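Long-range contact in transcription factor tau subunit sfc1 (Schizosaccharomyces pombe, PDB 4BJJ), which helps TFIIIC activate tRNA and 5S RNA genes, as part of the tauA domain that binds the boxA promoter sites of tRNA and similar genes: residues S45-L56 against I95-D103. The protein carries 3 engineered substitutions. Residues are numbered along the deposited sequence; the frame is centred on the assembly and turned at random.
Sequences SFQNPAAALLEL and IRQVFLFRD. Engineered in segment 45-56: A50 (natural residue Lys), A51 (natural residue Gln).
F99 and F101, with Q97 before them, reach from strand 88-100 and its continuation to the end of helix 35-47 and the chain that follows it. L56 lies over one face of the F101 ring, with L56 CB 3.8 Å from the ring centroid, 26° off the normal, in a CH-pi contact. With CG anti to the backbone N (chi1 178°), L56 carries CD2 along the ring, to 3.8 Å from F101 CD1. At the ring edge, L54 O approaches F101 CZ at 3.6 Å. Replacing F101 by alanine is likely to strip the ring face from under L56 CB and open a gap beside L54 CD2. L54 CB is 3.6 Å from F99 CD2, and L54 CD2 lies over one face of F99 and 4.0 Å from F101 CE2. L53 N lies in the plane of the F99 ring, at its edge. The far tip of that ring, CZ, meets A52 CB and S45 CB obliquely. Q97 is extended beyond CG, which carries its amide to the helix end. Q97 OE1 faces A52 CB at 3.4 Å, and Q97 NE2 is 3.6 Å from P49 CB. S45 OG is hydrogen-bonded to C42 O of its helix, not to Q97. F46 lies near R96 CB, while R96 NH1 forms a salt bridge with E12. L54 and L56 pair with A70 and V68 of strand 68-73, which pairs with strand 88-100. The side chains fill the space between strands 55-56 and 88-100 of one curled sheet, consistent with the triple-barrel family of this Sfc7-interacting N-terminal piece of sfc1.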
ATOM      1  N   SER A  45     -11.229  10.912  -0.700  1.00 47.20           N
ATOM      2  CA  SER A  45     -11.258   9.706   0.139  1.00 41.84           C
ATOM      3  C   SER A  45     -11.108  10.035   1.627  1.00 42.44           C
ATOM      4  O   SER A  45     -11.595   9.284   2.484  1.00 45.03           O
ATOM      5  CB  SER A  45     -10.249   8.607  -0.311  1.00 36.32           C
ATOM      6  OG  SER A  45      -8.909   8.987  -0.134  1.00 46.57           O
ATOM      7  N   PHE A  46     -10.489  11.178   1.928  1.00 39.96           N
ATOM      8  CA  PHE A  46     -10.309  11.617   3.306  1.00 40.88           C
ATOM      9  C   PHE A  46     -11.382  12.582   3.789  1.00 50.42           C
ATOM     10  O   PHE A  46     -11.744  12.574   4.959  1.00 53.68           O
ATOM     11  CB  PHE A  46      -8.935  12.251   3.473  1.00 44.86           C
ATOM     12  CG  PHE A  46      -7.833  11.237   3.627  1.00 50.56           C
ATOM     13  CD1 PHE A  46      -7.550  10.705   4.862  1.00 49.09           C
ATOM     14  CD2 PHE A  46      -7.115  10.790   2.529  1.00 48.91           C
ATOM     15  CE1 PHE A  46      -6.558   9.777   5.006  1.00 49.13           C
ATOM     16  CE2 PHE A  46      -6.122   9.865   2.667  1.00 45.37           C
ATOM     17  CZ  PHE A  46      -5.849   9.346   3.898  1.00 49.21           C
ATOM     18  N   GLN A  47     -11.894  13.402   2.885  1.00 50.39           N
ATOM     19  CA  GLN A  47     -12.927  14.357   3.230  1.00 46.62           C
ATOM     20  C   GLN A  47     -14.302  13.742   3.254  1.00 47.74           C
ATOM     21  O   GLN A  47     -15.124  14.106   4.088  1.00 49.27           O
ATOM     22  CB  GLN A  47     -12.916  15.506   2.247  1.00 50.55           C
ATOM     23  CG  GLN A  47     -11.817  16.476   2.551  1.00 68.84           C
ATOM     24  CD  GLN A  47     -11.987  17.742   1.793  1.00 88.36           C
ATOM     25  OE1 GLN A  47     -12.988  17.912   1.099  1.00103.75           O
ATOM     26  NE2 GLN A  47     -11.026  18.651   1.913  1.00 84.64           N
ATOM     27  N   ASN A  48     -14.537  12.808   2.342  1.00 47.13           N
ATOM     28  CA  ASN A  48     -15.827  12.165   2.197  1.00 44.80           C
ATOM     29  C   ASN A  48     -15.671  10.716   1.695  1.00 48.82           C
ATOM     30  O   ASN A  48     -16.031  10.396   0.564  1.00 43.07           O
ATOM     31  CB  ASN A  48     -16.691  12.991   1.240  1.00 43.25           C
ATOM     32  CG  ASN A  48     -18.150  12.588   1.275  1.00 52.14           C
ATOM     33  OD1 ASN A  48     -18.524  11.682   2.010  1.00 60.06           O
ATOM     34  ND2 ASN A  48     -18.982  13.255   0.471  1.00 51.33           N
ATOM     35  N   PRO A  49     -15.135   9.828   2.552  1.00 52.47           N
ATOM     36  CA  PRO A  49     -14.775   8.439   2.191  1.00 53.59           C
ATOM     37  C   PRO A  49     -15.817   7.690   1.342  1.00 47.93           C
ATOM     38  O   PRO A  49     -15.475   7.065   0.343  1.00 48.99           O
ATOM     39  CB  PRO A  49     -14.617   7.760   3.539  1.00 54.52           C
ATOM     40  CG  PRO A  49     -14.276   8.873   4.485  1.00 53.01           C
ATOM     41  CD  PRO A  49     -14.926  10.107   3.979  1.00 47.30           C
ATOM     42  N   ALA A  50     -17.077   7.790   1.728  1.00 45.53           N
ATOM     43  CA  ALA A  50     -18.163   7.106   1.043  1.00 43.64           C
ATOM     44  C   ALA A  50     -18.313   7.469  -0.440  1.00 45.24           C
ATOM     45  O   ALA A  50     -18.937   6.735  -1.206  1.00 47.69           O
ATOM     46  CB  ALA A  50     -19.466   7.398   1.785  1.00 49.00           C
ATOM     47  N   ALA A  51     -17.760   8.614  -0.826  1.00 44.35           N
ATOM     48  CA  ALA A  51     -17.900   9.159  -2.174  1.00 38.95           C
ATOM     49  C   ALA A  51     -16.679   8.903  -3.049  1.00 42.68           C
ATOM     50  O   ALA A  51     -16.681   9.252  -4.234  1.00 44.90           O
ATOM     51  CB  ALA A  51     -18.164  10.677  -2.103  1.00 38.50           C
ATOM     52  N   ALA A  52     -15.635   8.340  -2.450  1.00 50.28           N
ATOM     53  CA  ALA A  52     -14.370   8.110  -3.136  1.00 47.19           C
ATOM     54  C   ALA A  52     -14.566   7.366  -4.444  1.00 41.87           C
ATOM     55  O   ALA A  52     -15.344   6.442  -4.535  1.00 44.76           O
ATOM     56  CB  ALA A  52     -13.423   7.344  -2.237  1.00 51.42           C
ATOM     57  N   LEU A  53     -13.804   7.767  -5.441  1.00 44.94           N
ATOM     58  CA  LEU A  53     -14.050   7.364  -6.809  1.00 46.62           C
ATOM     59  C   LEU A  53     -12.760   7.575  -7.608  1.00 40.26           C
ATOM     60  O   LEU A  53     -12.077   8.571  -7.456  1.00 39.88           O
ATOM     61  CB  LEU A  53     -15.194   8.232  -7.389  1.00 46.77           C
ATOM     62  CG  LEU A  53     -15.704   7.878  -8.779  1.00 58.35           C
ATOM     63  CD1 LEU A  53     -17.155   8.233  -8.906  1.00 54.69           C
ATOM     64  CD2 LEU A  53     -14.902   8.579  -9.861  1.00 67.91           C
ATOM     65  N   LEU A  54     -12.449   6.647  -8.490  1.00 44.63           N
ATOM     66  CA  LEU A  54     -11.327   6.817  -9.384  1.00 40.04           C
ATOM     67  C   LEU A  54     -11.518   5.906 -10.586  1.00 42.32           C
ATOM     68  O   LEU A  54     -11.964   4.771 -10.463  1.00 44.11           O
ATOM     69  CB  LEU A  54     -10.026   6.506  -8.647  1.00 41.65           C
ATOM     70  CG  LEU A  54      -8.691   6.740  -9.338  1.00 44.10           C
ATOM     71  CD1 LEU A  54      -8.481   8.183  -9.703  1.00 37.93           C
ATOM     72  CD2 LEU A  54      -7.571   6.265  -8.408  1.00 48.29           C
ATOM     73  N   GLU A  55     -11.151   6.414 -11.748  1.00 39.79           N
ATOM     74  CA  GLU A  55     -11.368   5.718 -12.998  1.00 41.12           C
ATOM     75  C   GLU A  55     -10.035   5.411 -13.719  1.00 41.14           C
ATOM     76  O   GLU A  55      -9.127   6.230 -13.734  1.00 38.09           O
ATOM     77  CB  GLU A  55     -12.263   6.594 -13.862  1.00 48.52           C
ATOM     78  CG  GLU A  55     -12.953   5.877 -14.982  1.00 62.61           C
ATOM     79  CD  GLU A  55     -13.943   6.766 -15.682  1.00 69.66           C
ATOM     80  OE1 GLU A  55     -15.089   6.837 -15.208  1.00 77.74           O
ATOM     81  OE2 GLU A  55     -13.572   7.394 -16.699  1.00 63.90           O
ATOM     82  N   LEU A  56      -9.932   4.215 -14.293  1.00 39.40           N
ATOM     83  CA  LEU A  56      -8.718   3.781 -14.972  1.00 37.80           C
ATOM     84  C   LEU A  56      -8.962   3.568 -16.460  1.00 42.63           C
ATOM     85  O   LEU A  56      -9.919   2.894 -16.882  1.00 42.87           O
ATOM     86  CB  LEU A  56      -8.195   2.486 -14.351  1.00 39.50           C
ATOM     87  CG  LEU A  56      -6.943   1.862 -14.991  1.00 43.29           C
ATOM     88  CD1 LEU A  56      -5.698   2.675 -14.700  1.00 40.78           C
ATOM     89  CD2 LEU A  56      -6.775   0.453 -14.492  1.00 47.20           C
ATOM     90  N   ILE A  95      -2.340   3.211   5.855  1.00 40.70           N
ATOM     91  CA  ILE A  95      -2.976   3.388   4.581  1.00 38.56           C
ATOM     92  C   ILE A  95      -4.483   3.234   4.905  1.00 43.29           C
ATOM     93  O   ILE A  95      -4.956   2.137   5.215  1.00 37.87           O
ATOM     94  CB  ILE A  95      -2.475   2.312   3.589  1.00 36.33           C
ATOM     95  CG1 ILE A  95      -0.979   2.476   3.344  1.00 44.85           C
ATOM     96  CG2 ILE A  95      -3.209   2.371   2.267  1.00 31.49           C
ATOM     97  CD1 ILE A  95      -0.324   1.285   2.616  1.00 45.46           C
ATOM     98  N   ARG A  96      -5.227   4.338   4.866  1.00 46.39           N
ATOM     99  CA  ARG A  96      -6.616   4.334   5.334  1.00 42.15           C
ATOM    100  C   ARG A  96      -7.600   3.895   4.263  1.00 38.25           C
ATOM    101  O   ARG A  96      -8.655   3.377   4.593  1.00 37.38           O
ATOM    102  CB  ARG A  96      -7.031   5.701   5.879  1.00 39.14           C
ATOM    103  CG  ARG A  96      -6.303   6.155   7.141  1.00 36.65           C
ATOM    104  CD  ARG A  96      -6.280   5.137   8.245  1.00 33.72           C
ATOM    105  NE  ARG A  96      -7.592   4.740   8.746  1.00 38.88           N
ATOM    106  CZ  ARG A  96      -8.253   5.379   9.716  1.00 39.48           C
ATOM    107  NH1 ARG A  96      -7.758   6.471  10.268  1.00 33.58           N
ATOM    108  NH2 ARG A  96      -9.435   4.946  10.106  1.00 37.11           N
ATOM    109  N   GLN A  97      -7.263   4.110   2.998  1.00 36.32           N
ATOM    110  CA  GLN A  97      -8.101   3.655   1.894  1.00 32.50           C
ATOM    111  C   GLN A  97      -7.313   3.135   0.694  1.00 31.55           C
ATOM    112  O   GLN A  97      -6.205   3.571   0.409  1.00 35.64           O
ATOM    113  CB  GLN A  97      -9.092   4.741   1.430  1.00 36.95           C
ATOM    114  CG  GLN A  97     -10.525   4.206   1.526  1.00 43.42           C
ATOM    115  CD  GLN A  97     -11.593   5.219   1.198  1.00 55.08           C
ATOM    116  OE1 GLN A  97     -11.510   5.934   0.211  1.00 62.71           O
ATOM    117  NE2 GLN A  97     -12.634   5.246   2.003  1.00 59.28           N
ATOM    118  N   VAL A  98      -7.928   2.203  -0.019  1.00 31.12           N
ATOM    119  CA  VAL A  98      -7.308   1.568  -1.157  1.00 35.62           C
ATOM    120  C   VAL A  98      -8.233   1.651  -2.353  1.00 34.47           C
ATOM    121  O   VAL A  98      -9.410   1.349  -2.240  1.00 33.11           O
ATOM    122  CB  VAL A  98      -7.013   0.079  -0.869  1.00 36.35           C
ATOM    123  CG1 VAL A  98      -6.089  -0.467  -1.901  1.00 41.43           C
ATOM    124  CG2 VAL A  98      -6.374  -0.067   0.468  1.00 41.38           C
ATOM    125  N   PHE A  99      -7.689   2.056  -3.490  1.00 36.97           N
ATOM    126  CA  PHE A  99      -8.370   1.927  -4.773  1.00 37.30           C
ATOM    127  C   PHE A  99      -7.830   0.670  -5.466  1.00 36.85           C
ATOM    128  O   PHE A  99      -6.652   0.591  -5.837  1.00 36.95           O
ATOM    129  CB  PHE A  99      -8.132   3.174  -5.626  1.00 37.48           C
ATOM    130  CG  PHE A  99      -8.653   4.450  -5.009  1.00 40.92           C
ATOM    131  CD1 PHE A  99      -7.914   5.121  -4.039  1.00 38.36           C
ATOM    132  CD2 PHE A  99      -9.887   4.981  -5.408  1.00 43.52           C
ATOM    133  CE1 PHE A  99      -8.382   6.289  -3.486  1.00 42.72           C
ATOM    134  CE2 PHE A  99     -10.367   6.159  -4.852  1.00 44.16           C
ATOM    135  CZ  PHE A  99      -9.610   6.820  -3.897  1.00 43.94           C
ATOM    136  N   LEU A 100      -8.706  -0.311  -5.606  1.00 31.64           N
ATOM    137  CA  LEU A 100      -8.352  -1.637  -6.096  1.00 33.86           C
ATOM    138  C   LEU A 100      -8.674  -1.762  -7.571  1.00 40.05           C
ATOM    139  O   LEU A 100      -9.833  -1.849  -7.967  1.00 44.06           O
ATOM    140  CB  LEU A 100      -9.117  -2.706  -5.318  1.00 34.12           C
ATOM    141  CG  LEU A 100      -8.896  -2.712  -3.797  1.00 44.32           C
ATOM    142  CD1 LEU A 100     -10.091  -3.305  -3.088  1.00 51.47           C
ATOM    143  CD2 LEU A 100      -7.669  -3.462  -3.388  1.00 45.04           C
ATOM    144  N   PHE A 101      -7.628  -1.754  -8.380  1.00 50.00           N
ATOM    145  CA  PHE A 101      -7.760  -2.020  -9.792  1.00 47.68           C
ATOM    146  C   PHE A 101      -7.240  -3.416 -10.134  1.00 54.64           C
ATOM    147  O   PHE A 101      -7.794  -4.060 -11.010  1.00 58.77           O
ATOM    148  CB  PHE A 101      -7.035  -0.962 -10.612  1.00 41.34           C
ATOM    149  CG  PHE A 101      -7.738   0.331 -10.665  1.00 39.27           C
ATOM    150  CD1 PHE A 101      -8.944   0.444 -11.325  1.00 39.91           C
ATOM    151  CD2 PHE A 101      -7.198   1.440 -10.063  1.00 38.87           C
ATOM    152  CE1 PHE A 101      -9.599   1.645 -11.378  1.00 44.15           C
ATOM    153  CE2 PHE A 101      -7.856   2.647 -10.119  1.00 46.68           C
ATOM    154  CZ  PHE A 101      -9.061   2.752 -10.791  1.00 43.18           C
ATOM    155  N   ARG A 102      -6.188  -3.890  -9.458  1.00 59.97           N
ATOM    156  CA  ARG A 102      -5.720  -5.271  -9.684  1.00 60.86           C
ATOM    157  C   ARG A 102      -6.756  -6.248  -9.202  1.00 73.07           C
ATOM    158  O   ARG A 102      -7.507  -5.947  -8.278  1.00 82.95           O
ATOM    159  CB  ARG A 102      -4.412  -5.553  -8.955  1.00 51.55           C
ATOM    160  CG  ARG A 102      -3.355  -4.555  -9.279  1.00 53.60           C
ATOM    161  CD  ARG A 102      -1.998  -5.031  -8.906  1.00 46.95           C
ATOM    162  NE  ARG A 102      -1.694  -4.780  -7.511  1.00 50.32           N
ATOM    163  CZ  ARG A 102      -1.038  -3.717  -7.051  1.00 47.43           C
ATOM    164  NH1 ARG A 102      -0.624  -2.754  -7.871  1.00 40.97           N
ATOM    165  NH2 ARG A 102      -0.791  -3.626  -5.751  1.00 50.80           N
ATOM    166  N   ASP A 103      -6.816  -7.396  -9.857  1.00 90.16           N
ATOM    167  CA  ASP A 103      -7.657  -8.508  -9.416  1.00113.22           C
ATOM    168  C   ASP A 103      -9.146  -8.359  -9.771  1.00114.15           C
ATOM    169  O   ASP A 103      -9.957  -9.243  -9.476  1.00114.48           O
ATOM    170  CB  ASP A 103      -7.482  -8.776  -7.916  1.00128.21           C
ATOM    171  CG  ASP A 103      -8.091 -10.099  -7.489  1.00138.27           C
ATOM    172  OD1 ASP A 103      -7.592 -11.161  -7.933  1.00138.36           O
ATOM    173  OD2 ASP A 103      -9.078 -10.068  -6.722  1.00143.38           O
TER